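Local coordinates for protein alpha-1,6-mannanase (Bacteroides thetaiotaomicron, PDB 4V1S) that probably hydrolyses alpha-1,6-mannosidic linkages in mannans as a glycoside hydrolase of family GH76, at residues A206-S211 / I229-W234. Residues are numbered along the deposited sequence; the frame is centred on the assembly and turned at random.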
# COMPACT_ATOMS: atom_id res chain seq x y z
N ALA A 206 6.67 1.34 -8.68
CA ALA A 206 6.55 0.20 -7.78
C ALA A 206 5.12 -0.32 -7.64
O ALA A 206 4.88 -1.54 -7.74
CB ALA A 206 7.16 0.55 -6.42
N VAL A 207 4.16 0.56 -7.42
CA VAL A 207 2.78 0.09 -7.32
C VAL A 207 2.25 -0.38 -8.69
O VAL A 207 1.40 -1.27 -8.78
CB VAL A 207 1.81 1.12 -6.71
CG1 VAL A 207 2.21 1.43 -5.28
CG2 VAL A 207 1.65 2.39 -7.54
N THR A 208 2.74 0.23 -9.77
CA THR A 208 2.33 -0.21 -11.09
C THR A 208 2.91 -1.62 -11.39
O THR A 208 2.21 -2.49 -11.90
CB THR A 208 2.69 0.83 -12.15
OG1 THR A 208 2.05 2.05 -11.87
CG2 THR A 208 2.29 0.41 -13.53
N MET A 209 4.19 -1.84 -11.04
CA MET A 209 4.77 -3.14 -11.17
C MET A 209 4.02 -4.21 -10.39
O MET A 209 3.73 -5.29 -10.92
CB MET A 209 6.24 -3.15 -10.74
CG MET A 209 7.17 -2.43 -11.73
SD MET A 209 8.79 -1.99 -11.04
CE MET A 209 9.25 -3.53 -10.26
N LEU A 210 3.70 -3.93 -9.14
CA LEU A 210 3.03 -4.91 -8.32
C LEU A 210 1.63 -5.20 -8.89
O LEU A 210 1.22 -6.35 -8.96
CB LEU A 210 2.97 -4.47 -6.85
CG LEU A 210 2.35 -5.53 -5.93
CD1 LEU A 210 3.12 -6.84 -5.97
CD2 LEU A 210 2.31 -5.02 -4.51
N SER A 211 0.92 -4.16 -9.30
CA SER A 211 -0.40 -4.31 -9.91
C SER A 211 -0.31 -5.17 -11.18
O SER A 211 -1.14 -6.07 -11.39
CB SER A 211 -1.00 -2.95 -10.26
OG SER A 211 -1.26 -2.16 -9.12
N ILE A 229 8.46 -5.76 -16.30
CA ILE A 229 9.89 -5.89 -16.62
C ILE A 229 10.45 -4.59 -17.17
O ILE A 229 11.52 -4.14 -16.77
CB ILE A 229 10.12 -7.06 -17.61
CG1 ILE A 229 9.85 -8.40 -16.89
CG2 ILE A 229 11.53 -7.05 -18.17
CD1 ILE A 229 9.76 -9.60 -17.83
N ARG A 230 9.71 -3.98 -18.09
CA ARG A 230 10.12 -2.74 -18.70
C ARG A 230 10.25 -1.62 -17.66
O ARG A 230 11.26 -0.90 -17.62
CB ARG A 230 9.12 -2.36 -19.80
CG ARG A 230 9.42 -1.07 -20.52
CD ARG A 230 8.37 -0.77 -21.59
NE ARG A 230 7.04 -0.56 -21.01
CZ ARG A 230 5.98 -1.35 -21.14
NH1 ARG A 230 6.00 -2.46 -21.87
NH2 ARG A 230 4.84 -1.00 -20.54
N ILE A 231 9.21 -1.44 -16.85
CA ILE A 231 9.23 -0.42 -15.82
C ILE A 231 10.33 -0.72 -14.79
O ILE A 231 11.04 0.18 -14.36
CB ILE A 231 7.85 -0.32 -15.14
CG1 ILE A 231 6.81 0.21 -16.16
CG2 ILE A 231 7.93 0.57 -13.91
CD1 ILE A 231 5.38 -0.07 -15.74
N ASN A 232 10.48 -1.98 -14.41
CA ASN A 232 11.55 -2.35 -13.48
C ASN A 232 12.93 -2.01 -14.01
O ASN A 232 13.75 -1.43 -13.29
CB ASN A 232 11.52 -3.82 -13.14
CG ASN A 232 12.55 -4.17 -12.09
OD1 ASN A 232 12.57 -3.56 -11.01
ND2 ASN A 232 13.43 -5.11 -12.40
N ASP A 233 13.20 -2.39 -15.26
CA ASP A 233 14.50 -2.09 -15.88
C ASP A 233 14.80 -0.58 -15.78
O ASP A 233 15.90 -0.19 -15.39
CB ASP A 233 14.51 -2.53 -17.33
CG ASP A 233 14.64 -4.02 -17.50
OD1 ASP A 233 14.86 -4.75 -16.52
OD2 ASP A 233 14.50 -4.47 -18.65
N TRP A 234 13.81 0.25 -16.10
CA TRP A 234 14.00 1.71 -16.00
C TRP A 234 14.27 2.14 -14.56
O TRP A 234 15.14 2.98 -14.29
CB TRP A 234 12.78 2.47 -16.56
CG TRP A 234 12.94 3.95 -16.50
CD1 TRP A 234 13.51 4.78 -17.45
CD2 TRP A 234 12.56 4.81 -15.42
NE1 TRP A 234 13.50 6.08 -17.01
CE2 TRP A 234 12.93 6.13 -15.77
CE3 TRP A 234 11.91 4.59 -14.20
CZ2 TRP A 234 12.67 7.22 -14.94
CZ3 TRP A 234 11.66 5.68 -13.38
CH2 TRP A 234 12.05 6.97 -13.74
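Met209 and Ile231 face each other where helix segments 206-211 and 229-234 run roughly antiparallel, at 151°, with their axes 9.5 Å apart. The CA atoms of Met209 and Ile231 are 7.0 Å apart. Met209 makes the largest contribution to the contact. The Met209 and Ile231 side chains lie alongside each other, pointing opposite ways, and Met209 CG packs on Ile231 CG2 at 3.8 Å. A bend at the last torsion (chi3 48°) then brings the methyl CE against the Asn232 side chain. Met209 SD lies 3.7 Å from Asn232 CA, and Met209 CE comes within 3.4 Å of Asn232 OD1. That oxygen accepts a hydrogen bond from Trp274 NE1 on helix 264-281. Beside this, the methyl Thr208 CG2 meets Ile231 CD1 at 3.8 Å, the two side chains set nearly perpendicular. Thr208 OG1 bonds back to Cys204 O in its own helix. With the thioether chain of Met209 cut back to an alanine, Ile231 CG2 and the Asn232 side chain would probably lose their main partner across the interface. The segments belong to consecutive helices, 202-219 and 222-239, joined by a short turn. This is an antiparallel helical hairpin, consistent with the (α/α)6 barrel of GH76 enzymes.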